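Local coordinates for cysteine hydrolase (Vibrio cholerae, PDB 6V98), which serves as a type VI secretion system effector and is probably a cysteine hydrolase of the papain-like (clan CA peptidase) kind, at residues Glu125-Leu130 with Asp158-Met163; Gln184-Asp189 with Leu199-Glu203. All coordinates share one frame; numbering follows the deposited sequence.

Contact 1 of 2, residues Glu125-Leu130 with Asp158-Met163; sequences EADSWL and DLADAM
The Trp129 indole lays one face against Leu159. Leu159 CA stands over the six-membered ring, 3.9 Å from its centroid and 12° off the normal, in a CH-pi contact. Leu159 CD1 comes down on the same ring nearer its rim, 3.5 Å from Trp129 CE3. Leu130 CD2 sits at the indole edge, in the ring plane. The methyl of Ala162 approaches obliquely, its CB 3.6 Å from Trp129 NE1. CG of Trp129 is anti to the backbone N (chi1 -171°), which carries the indole across to helix 154-162.

The other branch of Leu159, CD2, meets Leu130 CD2 at 4.0 Å, the two side chains crossing at about a right angle. Met163 bends at chi2 and chi3 and brings SD to 3.6 Å from Ala126 CB. Its CE lies near Trp129 CB.

Helices 123-134 and 154-162 run roughly antiparallel; the axes of the two segments approach to 10.5 Å at 138°. Ala126 also touches Leu49 and Leu159 touches Val47, both on strand 44-50, so the pair packs on the central sheet. Asp158 turns its carboxylate away to a salt bridge with Lys170. The two segments are therefore held together by apolar and CH-pi packing, with their charged groups directed elsewhere.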
ATOM      1  N   GLU A 125     -13.393   8.185  -1.251  1.00 21.69           N
ATOM      2  CA  GLU A 125     -12.886   8.636   0.042  1.00 25.51           C
ATOM      3  C   GLU A 125     -11.407   8.312   0.209  1.00 25.88           C
ATOM      4  O   GLU A 125     -10.645   9.117   0.761  1.00 23.50           O
ATOM      5  CB  GLU A 125     -13.690   8.004   1.167  1.00 25.22           C
ATOM      6  CG  GLU A 125     -15.139   8.479   1.242  1.00 25.48           C
ATOM      7  CD  GLU A 125     -16.088   7.685   0.366  1.00 34.00           C
ATOM      8  OE1 GLU A 125     -17.303   7.977   0.418  1.00 35.79           O
ATOM      9  OE2 GLU A 125     -15.628   6.782  -0.372  1.00 27.42           O
ATOM     10  N   ALA A 126     -10.989   7.122  -0.228  1.00 22.15           N
ATOM     11  CA  ALA A 126      -9.577   6.760  -0.129  1.00 24.74           C
ATOM     12  C   ALA A 126      -8.726   7.634  -1.036  1.00 24.03           C
ATOM     13  O   ALA A 126      -7.646   8.097  -0.637  1.00 22.06           O
ATOM     14  CB  ALA A 126      -9.385   5.285  -0.487  1.00 24.43           C
ATOM     15  N   ASP A 127      -9.186   7.849  -2.269  1.00 24.95           N
ATOM     16  CA  ASP A 127      -8.455   8.707  -3.196  1.00 27.92           C
ATOM     17  C   ASP A 127      -8.327  10.117  -2.641  1.00 25.01           C
ATOM     18  O   ASP A 127      -7.250  10.728  -2.703  1.00 26.50           O
ATOM     19  CB  ASP A 127      -9.158   8.720  -4.553  1.00 27.89           C
ATOM     20  CG  ASP A 127      -8.304   9.324  -5.639  1.00 35.73           C
ATOM     21  OD1 ASP A 127      -7.266   8.716  -5.967  1.00 31.55           O
ATOM     22  OD2 ASP A 127      -8.673  10.399  -6.158  1.00 42.00           O
ATOM     23  N   SER A 128      -9.410  10.639  -2.071  1.00 24.41           N
ATOM     24  CA  SER A 128      -9.365  11.968  -1.463  1.00 25.97           C
ATOM     25  C   SER A 128      -8.408  12.020  -0.272  1.00 27.83           C
ATOM     26  O   SER A 128      -7.675  13.004  -0.095  1.00 24.25           O
ATOM     27  CB  SER A 128     -10.777  12.379  -1.038  1.00 26.94           C
ATOM     28  OG  SER A 128     -10.751  13.675  -0.456  1.00 41.36           O
ATOM     29  N   TRP A 129      -8.410  10.980   0.565  1.00 25.58           N
ATOM     30  CA  TRP A 129      -7.528  10.956   1.734  1.00 23.43           C
ATOM     31  C   TRP A 129      -6.061  10.924   1.315  1.00 26.88           C
ATOM     32  O   TRP A 129      -5.233  11.672   1.854  1.00 23.64           O
ATOM     33  CB  TRP A 129      -7.887   9.753   2.612  1.00 21.35           C
ATOM     34  CG  TRP A 129      -7.244   9.647   3.981  1.00 22.76           C
ATOM     35  CD1 TRP A 129      -7.804   9.997   5.173  1.00 26.15           C
ATOM     36  CD2 TRP A 129      -5.960   9.092   4.289  1.00 23.26           C
ATOM     37  NE1 TRP A 129      -6.946   9.707   6.204  1.00 26.51           N
ATOM     38  CE2 TRP A 129      -5.803   9.156   5.688  1.00 25.04           C
ATOM     39  CE3 TRP A 129      -4.922   8.563   3.514  1.00 23.12           C
ATOM     40  CZ2 TRP A 129      -4.653   8.708   6.333  1.00 28.74           C
ATOM     41  CZ3 TRP A 129      -3.779   8.106   4.154  1.00 23.65           C
ATOM     42  CH2 TRP A 129      -3.652   8.180   5.549  1.00 23.18           C
ATOM     43  N   LEU A 130      -5.729  10.077   0.337  1.00 25.17           N
ATOM     44  CA  LEU A 130      -4.355   9.972  -0.149  1.00 24.38           C
ATOM     45  C   LEU A 130      -3.891  11.269  -0.806  1.00 24.09           C
ATOM     46  O   LEU A 130      -2.772  11.735  -0.550  1.00 24.11           O
ATOM     47  CB  LEU A 130      -4.256   8.792  -1.118  1.00 20.15           C
ATOM     48  CG  LEU A 130      -4.431   7.466  -0.373  1.00 21.35           C
ATOM     49  CD1 LEU A 130      -4.870   6.357  -1.350  1.00 27.04           C
ATOM     50  CD2 LEU A 130      -3.151   7.083   0.358  1.00 23.40           C
ATOM     51  N   ASP A 158      -3.172   3.818   8.865  1.00 23.65           N
ATOM     52  CA  ASP A 158      -4.004   4.993   9.094  1.00 22.83           C
ATOM     53  C   ASP A 158      -5.046   5.154   7.995  1.00 24.25           C
ATOM     54  O   ASP A 158      -6.191   5.536   8.269  1.00 24.39           O
ATOM     55  CB  ASP A 158      -3.128   6.248   9.197  1.00 23.01           C
ATOM     56  CG  ASP A 158      -2.295   6.292  10.489  1.00 29.54           C
ATOM     57  OD1 ASP A 158      -2.495   5.445  11.388  1.00 32.45           O
ATOM     58  OD2 ASP A 158      -1.427   7.174  10.594  1.00 31.43           O
ATOM     59  N   LEU A 159      -4.680   4.848   6.745  1.00 21.34           N
ATOM     60  CA  LEU A 159      -5.662   4.884   5.661  1.00 22.38           C
ATOM     61  C   LEU A 159      -6.771   3.870   5.898  1.00 22.13           C
ATOM     62  O   LEU A 159      -7.963   4.182   5.765  1.00 22.69           O
ATOM     63  CB  LEU A 159      -4.981   4.602   4.317  1.00 21.43           C
ATOM     64  CG  LEU A 159      -5.905   4.413   3.107  1.00 23.37           C
ATOM     65  CD1 LEU A 159      -6.689   5.665   2.783  1.00 25.89           C
ATOM     66  CD2 LEU A 159      -5.082   3.968   1.910  1.00 21.91           C
ATOM     67  N   ALA A 160      -6.394   2.630   6.209  1.00 23.50           N
ATOM     68  CA  ALA A 160      -7.395   1.586   6.387  1.00 24.24           C
ATOM     69  C   ALA A 160      -8.283   1.901   7.577  1.00 24.59           C
ATOM     70  O   ALA A 160      -9.512   1.758   7.499  1.00 24.70           O
ATOM     71  CB  ALA A 160      -6.710   0.228   6.549  1.00 25.28           C
ATOM     72  N   ASP A 161      -7.683   2.387   8.669  1.00 22.89           N
ATOM     73  CA  ASP A 161      -8.469   2.860   9.809  1.00 27.48           C
ATOM     74  C   ASP A 161      -9.461   3.931   9.374  1.00 29.46           C
ATOM     75  O   ASP A 161     -10.638   3.904   9.757  1.00 28.72           O
ATOM     76  CB  ASP A 161      -7.544   3.420  10.897  1.00 58.41           C
ATOM     77  CG  ASP A 161      -7.287   2.433  12.039  1.00 75.80           C
ATOM     78  OD1 ASP A 161      -8.250   2.058  12.750  1.00 78.11           O
ATOM     79  OD2 ASP A 161      -6.114   2.047  12.231  1.00 75.52           O
ATOM     80  N   ALA A 162      -8.993   4.892   8.570  1.00 25.31           N
ATOM     81  CA  ALA A 162      -9.837   6.004   8.149  1.00 26.63           C
ATOM     82  C   ALA A 162     -10.977   5.536   7.254  1.00 25.43           C
ATOM     83  O   ALA A 162     -12.035   6.175   7.222  1.00 32.67           O
ATOM     84  CB  ALA A 162      -8.995   7.068   7.436  1.00 26.00           C
ATOM     85  N   MET A 163     -10.795   4.428   6.538  1.00 25.96           N
ATOM     86  CA  MET A 163     -11.851   3.919   5.677  1.00 27.86           C
ATOM     87  C   MET A 163     -12.896   3.123   6.453  1.00 34.16           C
ATOM     88  O   MET A 163     -13.865   2.648   5.848  1.00 35.01           O
ATOM     89  CB  MET A 163     -11.263   3.043   4.559  1.00 26.05           C
ATOM     90  CG  MET A 163     -10.300   3.745   3.587  1.00 30.20           C
ATOM     91  SD  MET A 163     -11.009   5.169   2.718  1.00 28.44           S
ATOM     92  CE  MET A 163     -10.294   6.485   3.710  1.00 26.82           C
TER

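Contact 2 of 2, residues Gln184-Asp189 with Leu199-Glu203; sequences QLSEID and LTVSE. With CA (calcium ion), chain C; CA (calcium ion), chain B.
Glu187 O and Glu203 O come within 3.0 Å of each other because both bind one calcium ion. That ion is held by Glu187 O at 2.3 Å and by Glu203 O at 2.1 Å. Gln184 O, Asp189 OD1 and a water add to its shell, with one further outside ligand. Gln184 and Glu187 give peptide carbonyl oxygens, Asp189 a side-chain carboxylate oxygen, and Glu203, the last residue, an oxygen of its main-chain end. The positive ion probably offsets the repulsion among these oxygens.

A second calcium ion takes Gln184 OE1 at 2.4 Å, with Glu181 and several waters. Gln184 therefore serves both ions, one through its backbone and one through its side chain. Its NE2 donates to Gly115 O and to a water on the second ion, which fixes the amide rotation. Asp189 also reaches toward both sites: its OD2 accepts a hydrogen bond from another water of the second ion.

The scaffold is a beta hairpin of strands 188-193 and 198-202, at one edge of the antiparallel sheet. Asp189 and Ser202 form a hydrogen-bonded antiparallel pair. Asp189 N donates to Ser202 O at 2.9 Å, and Ser202 N returns a bond to Asp189 O at 3.0 Å, with an N-H...O angle of 162°. This pairing sets Asp189 and Glu203 beside the first ion.

Farther out, Ile188 CG2 packs on Val201 CG1 at 3.6 Å. CG1 is anti to the Val201 backbone N (chi1 167°), which also lays it beside Asp189 O. Ile188 bonds through its backbone to Val117 on strand 113-120.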
ATOM      1  N   GLN A 184      -2.561 -10.404   8.110  1.00 27.17           N
ATOM      2  CA  GLN A 184      -3.012 -11.537   7.311  1.00 25.78           C
ATOM      3  C   GLN A 184      -3.769 -12.563   8.139  1.00 26.80           C
ATOM      4  O   GLN A 184      -4.516 -13.363   7.569  1.00 29.23           O
ATOM      5  CB  GLN A 184      -1.817 -12.213   6.632  1.00 26.83           C
ATOM      6  CG  GLN A 184      -1.254 -11.447   5.420  1.00 23.71           C
ATOM      7  CD  GLN A 184      -0.076 -12.155   4.777  1.00 24.97           C
ATOM      8  OE1 GLN A 184       0.521 -13.052   5.370  1.00 28.90           O
ATOM      9  NE2 GLN A 184       0.270 -11.747   3.557  1.00 23.76           N
ATOM     10  N   LEU A 185      -3.594 -12.572   9.461  1.00 27.03           N
ATOM     11  CA  LEU A 185      -4.320 -13.544  10.281  1.00 33.48           C
ATOM     12  C   LEU A 185      -5.833 -13.376  10.195  1.00 32.45           C
ATOM     13  O   LEU A 185      -6.565 -14.339  10.455  1.00 32.60           O
ATOM     14  CB  LEU A 185      -3.880 -13.435  11.738  1.00 37.55           C
ATOM     15  CG  LEU A 185      -2.420 -13.785  11.993  1.00 39.03           C
ATOM     16  CD1 LEU A 185      -2.107 -13.673  13.471  1.00 47.43           C
ATOM     17  CD2 LEU A 185      -2.160 -15.197  11.497  1.00 39.82           C
ATOM     18  N   SER A 186      -6.325 -12.184   9.849  1.00 31.46           N
ATOM     19  CA  SER A 186      -7.760 -11.924   9.806  1.00 40.16           C
ATOM     20  C   SER A 186      -8.253 -11.451   8.443  1.00 37.94           C
ATOM     21  O   SER A 186      -9.407 -11.019   8.336  1.00 31.49           O
ATOM     22  CB  SER A 186      -8.145 -10.889  10.870  1.00 45.11           C
ATOM     23  OG  SER A 186      -7.238  -9.795  10.866  1.00 50.82           O
ATOM     24  N   GLU A 187      -7.428 -11.514   7.399  1.00 27.11           N
ATOM     25  CA  GLU A 187      -7.838 -11.048   6.080  1.00 27.04           C
ATOM     26  C   GLU A 187      -7.321 -12.007   5.023  1.00 27.34           C
ATOM     27  O   GLU A 187      -6.476 -12.863   5.292  1.00 27.92           O
ATOM     28  CB  GLU A 187      -7.308  -9.638   5.765  1.00 31.63           C
ATOM     29  CG  GLU A 187      -7.500  -8.605   6.850  1.00 29.08           C
ATOM     30  CD  GLU A 187      -8.931  -8.111   6.938  1.00 33.76           C
ATOM     31  OE1 GLU A 187      -9.719  -8.394   6.010  1.00 31.47           O
ATOM     32  OE2 GLU A 187      -9.260  -7.442   7.933  1.00 34.56           O
ATOM     33  N   ILE A 188      -7.853 -11.846   3.808  1.00 29.66           N
ATOM     34  CA  ILE A 188      -7.378 -12.581   2.637  1.00 27.91           C
ATOM     35  C   ILE A 188      -5.911 -12.251   2.396  1.00 27.64           C
ATOM     36  O   ILE A 188      -5.526 -11.080   2.397  1.00 26.55           O
ATOM     37  CB  ILE A 188      -8.238 -12.211   1.419  1.00 30.00           C
ATOM     38  CG1 ILE A 188      -9.686 -12.683   1.618  1.00 33.03           C
ATOM     39  CG2 ILE A 188      -7.641 -12.749   0.125  1.00 25.96           C
ATOM     40  CD1 ILE A 188      -9.843 -14.193   1.547  1.00 39.86           C
ATOM     41  N   ASP A 189      -5.091 -13.285   2.163  1.00 25.87           N
ATOM     42  CA  ASP A 189      -3.656 -13.132   1.926  1.00 27.84           C
ATOM     43  C   ASP A 189      -3.353 -12.948   0.448  1.00 26.56           C
ATOM     44  O   ASP A 189      -3.951 -13.600  -0.407  1.00 28.99           O
ATOM     45  CB  ASP A 189      -2.880 -14.364   2.390  1.00 31.42           C
ATOM     46  CG  ASP A 189      -2.729 -14.444   3.880  1.00 32.35           C
ATOM     47  OD1 ASP A 189      -3.637 -13.985   4.598  1.00 39.34           O
ATOM     48  OD2 ASP A 189      -1.692 -14.992   4.322  1.00 34.68           O
ATOM     49  N   LEU A 199       1.582 -15.146  -8.611  1.00 31.44           N
ATOM     50  CA  LEU A 199       0.694 -14.607  -7.598  1.00 28.14           C
ATOM     51  C   LEU A 199      -0.075 -15.757  -6.968  1.00 29.30           C
ATOM     52  O   LEU A 199      -0.510 -16.682  -7.661  1.00 30.30           O
ATOM     53  CB  LEU A 199      -0.258 -13.608  -8.256  1.00 30.60           C
ATOM     54  CG  LEU A 199      -1.419 -12.821  -7.685  1.00 44.65           C
ATOM     55  CD1 LEU A 199      -1.803 -11.824  -8.762  1.00 38.59           C
ATOM     56  CD2 LEU A 199      -2.588 -13.721  -7.376  1.00 47.46           C
ATOM     57  N   THR A 200      -0.246 -15.699  -5.654  1.00 29.05           N
ATOM     58  CA  THR A 200      -1.054 -16.662  -4.926  1.00 26.94           C
ATOM     59  C   THR A 200      -1.951 -15.880  -3.984  1.00 31.65           C
ATOM     60  O   THR A 200      -1.460 -15.068  -3.195  1.00 29.73           O
ATOM     61  CB  THR A 200      -0.179 -17.645  -4.144  1.00 37.50           C
ATOM     62  OG1 THR A 200       0.747 -18.282  -5.035  1.00 40.05           O
ATOM     63  CG2 THR A 200      -1.031 -18.710  -3.494  1.00 42.42           C
ATOM     64  N   VAL A 201      -3.255 -16.095  -4.080  1.00 30.34           N
ATOM     65  CA  VAL A 201      -4.196 -15.518  -3.130  1.00 27.44           C
ATOM     66  C   VAL A 201      -4.719 -16.660  -2.277  1.00 29.15           C
ATOM     67  O   VAL A 201      -4.983 -17.757  -2.788  1.00 32.60           O
ATOM     68  CB  VAL A 201      -5.341 -14.759  -3.833  1.00 36.43           C
ATOM     69  CG1 VAL A 201      -6.454 -14.438  -2.854  1.00 38.80           C
ATOM     70  CG2 VAL A 201      -4.830 -13.471  -4.468  1.00 34.14           C
ATOM     71  N   SER A 202      -4.805 -16.441  -0.970  1.00 25.09           N
ATOM     72  CA  SER A 202      -5.196 -17.540  -0.105  1.00 27.52           C
ATOM     73  C   SER A 202      -5.959 -16.994   1.088  1.00 30.86           C
ATOM     74  O   SER A 202      -6.126 -15.781   1.254  1.00 27.69           O
ATOM     75  CB  SER A 202      -3.979 -18.361   0.328  1.00 33.30           C
ATOM     76  OG  SER A 202      -3.069 -17.578   1.079  1.00 30.39           O
ATOM     77  N   GLU A 203      -6.422 -17.903   1.926  1.00 36.91           N
ATOM     78  CA  GLU A 203      -7.120 -17.477   3.114  1.00 40.15           C
ATOM     79  C   GLU A 203      -6.201 -16.636   3.994  1.00 40.12           C
ATOM     80  O   GLU A 203      -6.701 -15.773   4.710  1.00 44.34           O
ATOM     81  CB  GLU A 203      -7.653 -18.668   3.895  1.00 40.94           C
ATOM     82  CG  GLU A 203      -8.735 -18.276   4.882  1.00 58.88           C
ATOM     83  CD  GLU A 203      -8.354 -18.624   6.299  1.00 71.33           C
ATOM     84  OE1 GLU A 203      -7.283 -19.238   6.480  1.00 76.22           O
ATOM     85  OE2 GLU A 203      -9.116 -18.278   7.228  1.00 76.86           O
TER
HETATM   86 CA    CA C 302      -5.353 -14.786   5.982  1.00 28.92          CA
HETATM   87 CA    CA B 301       2.452 -14.442   4.989  1.00 31.75          CA
HETATM   88  O   HOH W   1       2.937 -13.200   3.052  1.00 31.12           O
HETATM   89  O   HOH W   2      -6.994 -15.345   7.556  1.00 37.58           O
HETATM   90  O   HOH W   3       0.781 -15.278   3.245  1.00 27.99           O
HETATM   91  O   HOH W   4       1.182 -16.407   6.279  1.00 40.44           O
HETATM   92  O   HOH W   5       4.046 -16.051   3.916  1.00 54.45           O

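Both segments of contact 1, 125-130 and 158-163, precede the calcium-binding segments 184-189 and 199-203 of contact 2 in sequence. The centres of the two contacts are about 21 Å apart, and their nearest atoms about 8 Å apart. The common element is the seven-stranded sheet. Contact 1 packs on strand 44-50, while contact 2 lies at the sheet edge, in the hairpin next to strand 113-120. Helix 154-162 of contact 1 begins just after Cys152, the cysteine modified by a dimethylarsinoyl group. In papain-like enzymes the catalytic cysteine sits at the start of a helix, so this position is consistent with Cys152 being the nucleophile. Both calcium ions are bound at contact 2, one of them also by Glu181; contact 1 binds neither.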